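Local coordinates for protein alpha-glucosidase ([Eubacterium] rectale, PDB 6PNR) that probably cleaves alpha-glycosidic bonds of sulfoquinovose-containing sugars, as a sulfoquinovosidase of glycoside hydrolase family 31, at residues A[425-428]-A[432-435]; A[237-242]-A[557-562]; A[167-172]-A[446-451]. One frame throughout, in Å; residues are numbered along the deposited sequence.

Interaction 1. Residues A[425-428]-A[432-435]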
loop_
_atom_site.group_PDB
_atom_site.type_symbol
_atom_site.label_atom_id
_atom_site.label_comp_id
_atom_site.label_asym_id
_atom_site.label_seq_id
_atom_site.Cartn_x
_atom_site.Cartn_y
_atom_site.Cartn_z
ATOM N N GLU A 425 -18.007 -29.636 20.752
ATOM C CA GLU A 425 -19.163 -30.176 21.457
ATOM C C GLU A 425 -19.740 -31.386 20.732
ATOM O O GLU A 425 -20.108 -32.380 21.375
ATOM C CB GLU A 425 -20.196 -29.069 21.671
ATOM C CG GLU A 425 -19.665 -28.047 22.691
ATOM C CD GLU A 425 -20.659 -26.967 23.104
ATOM O OE1 GLU A 425 -21.804 -26.932 22.596
ATOM O OE2 GLU A 425 -20.275 -26.140 23.958
ATOM N N ALA A 426 -19.769 -31.358 19.394
ATOM C CA ALA A 426 -20.163 -32.554 18.646
ATOM C C ALA A 426 -19.328 -33.763 19.055
ATOM O O ALA A 426 -19.865 -34.851 19.315
ATOM C CB ALA A 426 -20.047 -32.311 17.136
ATOM N N VAL A 427 -18.006 -33.586 19.135
ATOM C CA VAL A 427 -17.127 -34.696 19.474
ATOM C C VAL A 427 -17.294 -35.082 20.938
ATOM O O VAL A 427 -17.406 -36.265 21.274
ATOM C CB VAL A 427 -15.666 -34.346 19.140
ATOM C CG1 VAL A 427 -14.729 -35.383 19.696
ATOM C CG2 VAL A 427 -15.500 -34.234 17.624
ATOM N N LYS A 428 -17.328 -34.089 21.828
ATOM C CA LYS A 428 -17.415 -34.379 23.254
ATOM C C LYS A 428 -18.736 -35.067 23.600
ATOM O O LYS A 428 -18.753 -36.080 24.304
ATOM C CB LYS A 428 -17.257 -33.088 24.055
ATOM C CG LYS A 428 -17.182 -33.285 25.574
ATOM C CD LYS A 428 -17.208 -31.934 26.289
ATOM C CE LYS A 428 -16.787 -32.035 27.763
ATOM N NZ LYS A 428 -15.317 -31.768 27.965
ATOM N N LYS A 432 -16.250 -38.943 22.183
ATOM C CA LYS A 432 -15.142 -39.321 21.309
ATOM C C LYS A 432 -13.911 -38.420 21.443
ATOM O O LYS A 432 -12.970 -38.574 20.656
ATOM C CB LYS A 432 -15.607 -39.354 19.845
ATOM C CG LYS A 432 -16.449 -40.569 19.483
ATOM C CD LYS A 432 -15.687 -41.843 19.829
ATOM C CE LYS A 432 -16.558 -43.085 19.693
ATOM N NZ LYS A 432 -16.802 -43.447 18.273
ATOM N N LEU A 433 -13.870 -37.508 22.420
ATOM C CA LEU A 433 -12.645 -36.747 22.665
ATOM C C LEU A 433 -11.480 -37.694 22.911
ATOM O O LEU A 433 -11.598 -38.662 23.670
ATOM C CB LEU A 433 -12.809 -35.815 23.864
ATOM C CG LEU A 433 -13.208 -34.349 23.717
ATOM C CD1 LEU A 433 -12.824 -33.611 25.002
ATOM C CD2 LEU A 433 -12.576 -33.666 22.502
ATOM N N GLY A 434 -10.353 -37.423 22.257
ATOM C CA GLY A 434 -9.240 -38.348 22.255
ATOM C C GLY A 434 -9.361 -39.509 21.287
ATOM O O GLY A 434 -8.395 -40.267 21.133
ATOM N N ASP A 435 -10.506 -39.685 20.617
ATOM C CA ASP A 435 -10.648 -40.791 19.673
ATOM C C ASP A 435 -10.837 -40.345 18.237
ATOM O O ASP A 435 -10.491 -41.093 17.321
ATOM C CB ASP A 435 -11.830 -41.687 20.049
ATOM C CG ASP A 435 -11.707 -42.267 21.446
ATOM O OD1 ASP A 435 -10.572 -42.546 21.883
ATOM O OD2 ASP A 435 -12.757 -42.431 22.098
HETATM O O HOH W 1 -15.680 -37.352 24.890
#

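Interaction 2. Residues A[237-242]-A[557-562]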
loop_
_atom_site.group_PDB
_atom_site.type_symbol
_atom_site.label_atom_id
_atom_site.label_comp_id
_atom_site.label_asym_id
_atom_site.label_seq_id
_atom_site.Cartn_x
_atom_site.Cartn_y
_atom_site.Cartn_z
ATOM N N TRP A 237 -4.407 -43.857 16.790
ATOM C CA TRP A 237 -4.284 -44.332 15.413
ATOM C C TRP A 237 -3.542 -43.359 14.499
ATOM O O TRP A 237 -3.090 -43.783 13.427
ATOM C CB TRP A 237 -5.660 -44.652 14.804
ATOM C CG TRP A 237 -6.682 -43.542 14.839
ATOM C CD1 TRP A 237 -7.687 -43.392 15.753
ATOM C CD2 TRP A 237 -6.816 -42.447 13.916
ATOM N NE1 TRP A 237 -8.434 -42.284 15.456
ATOM C CE2 TRP A 237 -7.920 -41.681 14.339
ATOM C CE3 TRP A 237 -6.112 -42.043 12.775
ATOM C CZ2 TRP A 237 -8.337 -40.534 13.670
ATOM C CZ3 TRP A 237 -6.528 -40.900 12.105
ATOM C CH2 TRP A 237 -7.632 -40.160 12.555
ATOM N N VAL A 238 -3.387 -42.080 14.878
ATOM C CA VAL A 238 -2.686 -41.174 13.965
ATOM C C VAL A 238 -1.239 -41.616 13.783
ATOM O O VAL A 238 -0.643 -41.393 12.723
ATOM C CB VAL A 238 -2.748 -39.688 14.412
ATOM C CG1 VAL A 238 -4.162 -39.248 14.761
ATOM C CG2 VAL A 238 -1.762 -39.385 15.536
ATOM N N TYR A 239 -0.661 -42.274 14.786
ATOM C CA TYR A 239 0.741 -42.669 14.719
ATOM C C TYR A 239 0.974 -43.907 13.866
ATOM O O TYR A 239 2.128 -44.318 13.721
ATOM C CB TYR A 239 1.297 -42.916 16.138
ATOM C CG TYR A 239 1.104 -41.711 17.041
ATOM C CD1 TYR A 239 1.939 -40.600 16.947
ATOM C CD2 TYR A 239 0.056 -41.669 17.950
ATOM C CE1 TYR A 239 1.742 -39.481 17.750
ATOM C CE2 TYR A 239 -0.146 -40.560 18.769
ATOM C CZ TYR A 239 0.697 -39.476 18.669
ATOM O OH TYR A 239 0.481 -38.388 19.491
ATOM N N ASN A 240 -0.081 -44.518 13.324
ATOM C CA ASN A 240 0.071 -45.652 12.413
ATOM C C ASN A 240 0.710 -45.274 11.080
ATOM O O ASN A 240 1.049 -46.173 10.308
ATOM C CB ASN A 240 -1.291 -46.312 12.140
ATOM C CG ASN A 240 -1.884 -46.988 13.370
ATOM O OD1 ASN A 240 -1.164 -47.330 14.299
ATOM N ND2 ASN A 240 -3.200 -47.205 13.363
ATOM N N GLY A 241 0.875 -43.988 10.775
ATOM C CA GLY A 241 1.414 -43.636 9.475
ATOM C C GLY A 241 0.782 -42.416 8.827
ATOM O O GLY A 241 0.331 -41.480 9.503
ATOM N N LEU A 242 0.757 -42.420 7.499
ATOM C CA LEU A 242 0.403 -41.230 6.736
ATOM C C LEU A 242 -1.110 -41.089 6.611
ATOM O O LEU A 242 -1.835 -42.083 6.512
ATOM C CB LEU A 242 1.037 -41.315 5.343
ATOM C CG LEU A 242 0.957 -40.151 4.364
ATOM C CD1 LEU A 242 1.689 -38.948 4.923
ATOM C CD2 LEU A 242 1.579 -40.588 3.002
ATOM N N TYR A 557 8.324 -41.488 21.209
ATOM C CA TYR A 557 8.760 -40.178 21.679
ATOM C C TYR A 557 7.681 -39.121 21.445
ATOM O O TYR A 557 7.337 -38.354 22.354
ATOM C CB TYR A 557 10.071 -39.796 20.974
ATOM C CG TYR A 557 10.567 -38.397 21.277
ATOM C CD1 TYR A 557 10.924 -38.026 22.573
ATOM C CD2 TYR A 557 10.701 -37.445 20.260
ATOM C CE1 TYR A 557 11.393 -36.732 22.853
ATOM C CE2 TYR A 557 11.166 -36.152 20.531
ATOM C CZ TYR A 557 11.502 -35.802 21.822
ATOM O OH TYR A 557 11.957 -34.526 22.084
ATOM N N THR A 558 7.127 -39.085 20.228
ATOM C CA THR A 558 6.134 -38.074 19.870
ATOM C C THR A 558 4.906 -38.155 20.763
ATOM O O THR A 558 4.343 -37.126 21.151
ATOM C CB THR A 558 5.726 -38.240 18.409
ATOM O OG1 THR A 558 6.907 -38.273 17.596
ATOM C CG2 THR A 558 4.816 -37.097 17.974
ATOM N N LYS A 559 4.489 -39.376 21.113
ATOM C CA LYS A 559 3.363 -39.550 22.026
ATOM C C LYS A 559 3.628 -38.892 23.375
ATOM O O LYS A 559 2.720 -38.297 23.964
ATOM C CB LYS A 559 3.069 -41.036 22.228
ATOM C CG LYS A 559 2.159 -41.685 21.209
ATOM C CD LYS A 559 2.236 -43.215 21.369
ATOM C CE LYS A 559 1.349 -43.931 20.376
ATOM N NZ LYS A 559 1.629 -45.397 20.358
ATOM N N THR A 560 4.861 -39.006 23.902
ATOM C CA THR A 560 5.136 -38.357 25.181
ATOM C C THR A 560 5.076 -36.836 25.050
ATOM O O THR A 560 4.731 -36.148 26.019
ATOM C CB THR A 560 6.496 -38.793 25.756
ATOM O OG1 THR A 560 7.563 -38.261 24.968
ATOM C CG2 THR A 560 6.618 -40.320 25.804
ATOM N N LEU A 561 5.387 -36.300 23.862
ATOM C CA LEU A 561 5.290 -34.857 23.653
ATOM C C LEU A 561 3.839 -34.407 23.577
ATOM O O LEU A 561 3.471 -33.369 24.147
ATOM C CB LEU A 561 6.023 -34.445 22.375
ATOM C CG LEU A 561 7.482 -34.859 22.216
ATOM C CD1 LEU A 561 8.096 -34.135 21.040
ATOM C CD2 LEU A 561 8.285 -34.580 23.492
ATOM N N VAL A 562 3.005 -35.156 22.859
ATOM C CA VAL A 562 1.590 -34.802 22.792
ATOM C C VAL A 562 0.956 -34.923 24.173
ATOM O O VAL A 562 0.128 -34.097 24.577
ATOM C CB VAL A 562 0.877 -35.677 21.745
ATOM C CG1 VAL A 562 -0.604 -35.373 21.714
ATOM C CG2 VAL A 562 1.505 -35.459 20.344
#

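Interaction 3. Residues A[167-172]-A[446-451]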
loop_
_atom_site.group_PDB
_atom_site.type_symbol
_atom_site.label_atom_id
_atom_site.label_comp_id
_atom_site.label_asym_id
_atom_site.label_seq_id
_atom_site.Cartn_x
_atom_site.Cartn_y
_atom_site.Cartn_z
ATOM N N TYR A 167 -5.483 -16.954 11.871
ATOM C CA TYR A 167 -5.559 -17.110 13.325
ATOM C C TYR A 167 -4.729 -16.016 13.977
ATOM O O TYR A 167 -3.586 -16.246 14.397
ATOM C CB TYR A 167 -5.085 -18.508 13.737
ATOM C CG TYR A 167 -5.065 -18.795 15.237
ATOM C CD1 TYR A 167 -5.565 -17.889 16.153
ATOM C CD2 TYR A 167 -4.560 -19.986 15.720
ATOM C CE1 TYR A 167 -5.529 -18.139 17.510
ATOM C CE2 TYR A 167 -4.523 -20.253 17.087
ATOM C CZ TYR A 167 -5.011 -19.321 17.971
ATOM O OH TYR A 167 -4.994 -19.557 19.330
ATOM N N PRO A 168 -5.270 -14.808 14.081
ATOM C CA PRO A 168 -4.634 -13.782 14.910
ATOM C C PRO A 168 -5.158 -13.877 16.336
ATOM O O PRO A 168 -6.187 -14.500 16.605
ATOM C CB PRO A 168 -5.071 -12.466 14.238
ATOM C CG PRO A 168 -6.447 -12.777 13.659
ATOM C CD PRO A 168 -6.520 -14.307 13.453
ATOM N N GLN A 169 -4.416 -13.257 17.263
ATOM C CA GLN A 169 -4.930 -13.227 18.623
ATOM C C GLN A 169 -4.367 -12.002 19.325
ATOM O O GLN A 169 -3.181 -11.692 19.151
ATOM C CB GLN A 169 -4.571 -14.502 19.409
ATOM C CG GLN A 169 -5.417 -14.707 20.659
ATOM C CD GLN A 169 -5.117 -16.009 21.385
ATOM O OE1 GLN A 169 -5.292 -17.098 20.834
ATOM N NE2 GLN A 169 -4.654 -15.901 22.633
ATOM N N PRO A 170 -5.179 -11.287 20.106
ATOM C CA PRO A 170 -4.675 -10.105 20.814
ATOM C C PRO A 170 -3.957 -10.488 22.103
ATOM O O PRO A 170 -4.377 -10.134 23.208
ATOM C CB PRO A 170 -5.963 -9.309 21.064
ATOM C CG PRO A 170 -6.987 -10.403 21.333
ATOM C CD PRO A 170 -6.631 -11.480 20.324
ATOM N N THR A 171 -2.848 -11.216 21.952
ATOM C CA THR A 171 -2.095 -11.814 23.048
ATOM C C THR A 171 -0.637 -11.865 22.615
ATOM O O THR A 171 -0.350 -12.293 21.491
ATOM C CB THR A 171 -2.597 -13.235 23.337
ATOM O OG1 THR A 171 -4.034 -13.260 23.276
ATOM C CG2 THR A 171 -2.113 -13.732 24.707
ATOM N N PHE A 172 0.281 -11.442 23.479
ATOM C CA PHE A 172 1.691 -11.614 23.171
ATOM C C PHE A 172 2.459 -12.013 24.428
ATOM O O PHE A 172 1.992 -11.837 25.556
ATOM C CB PHE A 172 2.304 -10.352 22.528
ATOM C CG PHE A 172 2.477 -9.190 23.478
ATOM C CD1 PHE A 172 1.463 -8.265 23.661
ATOM C CD2 PHE A 172 3.660 -9.025 24.180
ATOM C CE1 PHE A 172 1.621 -7.196 24.539
ATOM C CE2 PHE A 172 3.830 -7.964 25.046
ATOM C CZ PHE A 172 2.816 -7.045 25.226
ATOM N N GLY A 446 -9.335 -19.001 22.883
ATOM C CA GLY A 446 -10.202 -20.130 23.169
ATOM C C GLY A 446 -9.977 -21.313 22.259
ATOM O O GLY A 446 -10.376 -22.434 22.609
ATOM N N SER A 447 -9.332 -21.106 21.106
ATOM C CA SER A 447 -8.970 -22.242 20.261
ATOM C C SER A 447 -8.081 -23.226 20.994
ATOM O O SER A 447 -8.029 -24.399 20.613
ATOM C CB SER A 447 -8.269 -21.770 18.990
ATOM O OG SER A 447 -9.189 -21.101 18.154
ATOM N N GLN A 448 -7.380 -22.764 22.034
ATOM C CA GLN A 448 -6.535 -23.644 22.831
ATOM C C GLN A 448 -7.336 -24.784 23.438
ATOM O O GLN A 448 -6.815 -25.895 23.589
ATOM C CB GLN A 448 -5.836 -22.841 23.941
ATOM C CG GLN A 448 -4.811 -21.782 23.452
ATOM C CD GLN A 448 -5.458 -20.487 22.959
ATOM O OE1 GLN A 448 -6.677 -20.370 22.909
ATOM N NE2 GLN A 448 -4.634 -19.509 22.599
ATOM N N LYS A 449 -8.593 -24.526 23.809
ATOM C CA LYS A 449 -9.484 -25.556 24.339
ATOM C C LYS A 449 -10.248 -26.284 23.239
ATOM O O LYS A 449 -10.305 -27.519 23.233
ATOM C CB LYS A 449 -10.499 -24.946 25.318
ATOM C CG LYS A 449 -11.478 -26.006 25.850
ATOM C CD LYS A 449 -12.526 -25.475 26.825
ATOM C CE LYS A 449 -13.395 -26.645 27.340
ATOM N NZ LYS A 449 -14.484 -26.212 28.273
ATOM N N TYR A 450 -10.824 -25.528 22.298
ATOM C CA TYR A 450 -11.855 -26.037 21.404
ATOM C C TYR A 450 -11.327 -26.603 20.095
ATOM O O TYR A 450 -12.111 -27.142 19.312
ATOM C CB TYR A 450 -12.855 -24.931 21.075
ATOM C CG TYR A 450 -13.643 -24.465 22.268
ATOM C CD1 TYR A 450 -14.288 -25.378 23.093
ATOM C CD2 TYR A 450 -13.735 -23.110 22.575
ATOM C CE1 TYR A 450 -15.014 -24.958 24.196
ATOM C CE2 TYR A 450 -14.456 -22.679 23.669
ATOM C CZ TYR A 450 -15.089 -23.607 24.478
ATOM O OH TYR A 450 -15.803 -23.177 25.566
ATOM N N CYS A 451 -10.046 -26.481 19.811
ATOM C CA CYS A 451 -9.503 -27.021 18.573
ATOM C C CYS A 451 -8.550 -28.159 18.915
ATOM O O CYS A 451 -7.547 -27.938 19.599
ATOM C CB CYS A 451 -8.806 -25.920 17.776
ATOM S SG CYS A 451 -7.916 -26.525 16.335
#

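Interaction 1. Residues A[425-428]-A[432-435]
Val427 and Lys432 meet in the alpha-to-beta turn that carries the TIM barrel chain from helix 408-429 to strand 437-439. One backbone hydrogen bond spans the turn: Lys432 N donates to Val427 O at 3.1 Å, nearly straight at 164°, reaching back five residues to the last turn of the helix. A second bond, Asp435 N to Lys432 O at 2.7 Å, closes a type II beta turn over Leu433 and Gly434. Gly434 suits its third position, where a side chain would press on the carbonyl O of Leu433.

The apolar part is small. Val427 has CG1 anti to its own N (chi1 170°), which sets that methyl against the Lys432-Leu433 peptide, 3.6 Å from Leu433 N. The same CG1 meets Leu433 CD2 at 3.9 Å, while Lys432 CB lies alongside at 4.1 Å from CG1. Beyond this layer Val427 also touches Val436, and Leu433 touches Pro232.

Lys428 CA lies 4.2 Å from Leu433 CG; the first bond of its side chain points away, and NZ is bonded to Tyr424 OH. Leu433 N donates to water 1 at 3.1 Å, and that water donates a weak bond to Lys428 O at 3.4 Å.

Interaction 2. Residues A[237-242]-A[557-562]
Tyr239 sits on the 3-10 turn leading into strand 242-245 of the parallel barrel sheet, and it packs on Lys559, Thr558 and Val562 of the long helix 538-568. The contact therefore joins the turn before strand 242-245 to a helix that comes more than 300 residues later, and it does so almost entirely through one aromatic ring.

Lys559 supplies the main piece. Its chain is extended beyond CG and runs across one face of the Tyr239 ring, so two of its methylenes touch the ring. Lys559 CG stands 3.8 Å from the Tyr239 ring centroid and 20° off the ring normal, a CH-pi contact, and Lys559 CE reaches Tyr239 CD2 at 3.6 Å. The opposite face is taken by Val238 CG2, 3.7 Å above the Tyr239 ring plane and over its centre. The ring is thus clasped between the aliphatic stem of a lysine and its own chain neighbour.

Round the rim the partners are methyl groups. Thr558 CG2 lies near the ring plane, 3.9 Å from Tyr239 CE1. At the far end Val562, coming from the opposite direction, brings its CG2 to 3.2 Å from Tyr239 OH, a close approach of carbon to hydroxyl that probably limits how far the phenol reaches toward the helix.

Around the ring, Tyr551 and Ala555 of helix 538-568 also touch Tyr239, and Leu242 packs on Leu544 and Val548 of the same helix. That helix lies against strand 593-595 as well, where Thr558 and Leu561 both touch Phe595.

Interaction 3. Residues A[167-172]-A[446-451]
Tyr167 and Gln169 both hold CG anti to the backbone N (chi1 178° and -163°), which sends the two side chains toward Gln448; Gln448 bends at chi2 and so brings its amide across to them. Gln169 OE1 is the shared acceptor. Gln448 NE2 donates to Gln169 OE1 at 3.1 Å, in the carbonyl plane and on a lone pair, whereas Tyr167 OH donates to the same Gln169 OE1 at 2.9 Å, nearly along the C=O axis. The planes of the two amides stand 71° apart.

The other ends are held as well. Gln169 NE2 binds Thr171 OG1 at 2.8 Å, close to the amide plane, a bond consistent with the amide orientation set by Gln448 NE2. Gln448 OE1 accepts Gly446 N at 3.0 Å, and Gln448 NE2 has a further partner in Met482 O. Ser447 CB adds a looser touch, 4.0 Å from Tyr167 OH.

A leucine in place of Gln169 would probably leave Tyr167 OH and one N-H of Gln448 without their acceptor in this buried spot.

Phe228 of helix 217-228 packs against both glutamines. This buried amide network joins strand 168-174 of the beta-rich N-terminal part to helix 447-450 of the TIM barrel.

How the interactions relate
Interactions 2 and 3 are buried, while interaction 1 is partly exposed. Their chemistry follows their places: interaction 1 ties two pieces of chain a few residues apart with one backbone bond, a small apolar patch and one water, interaction 2 packs an aromatic ring against a distant helix through apolar groups, and interaction 3 uses side-chain amides between two parts of the fold. Interactions 1 and 2 touch each other, Asp435 O lying 3.0 Å from Trp237 NE1 in a probable hydrogen bond, and both belong to the barrel domain. Interaction 3 stands apart from both, yet its helix 447-450 leans on helix 408-429, whose end forms interaction 1.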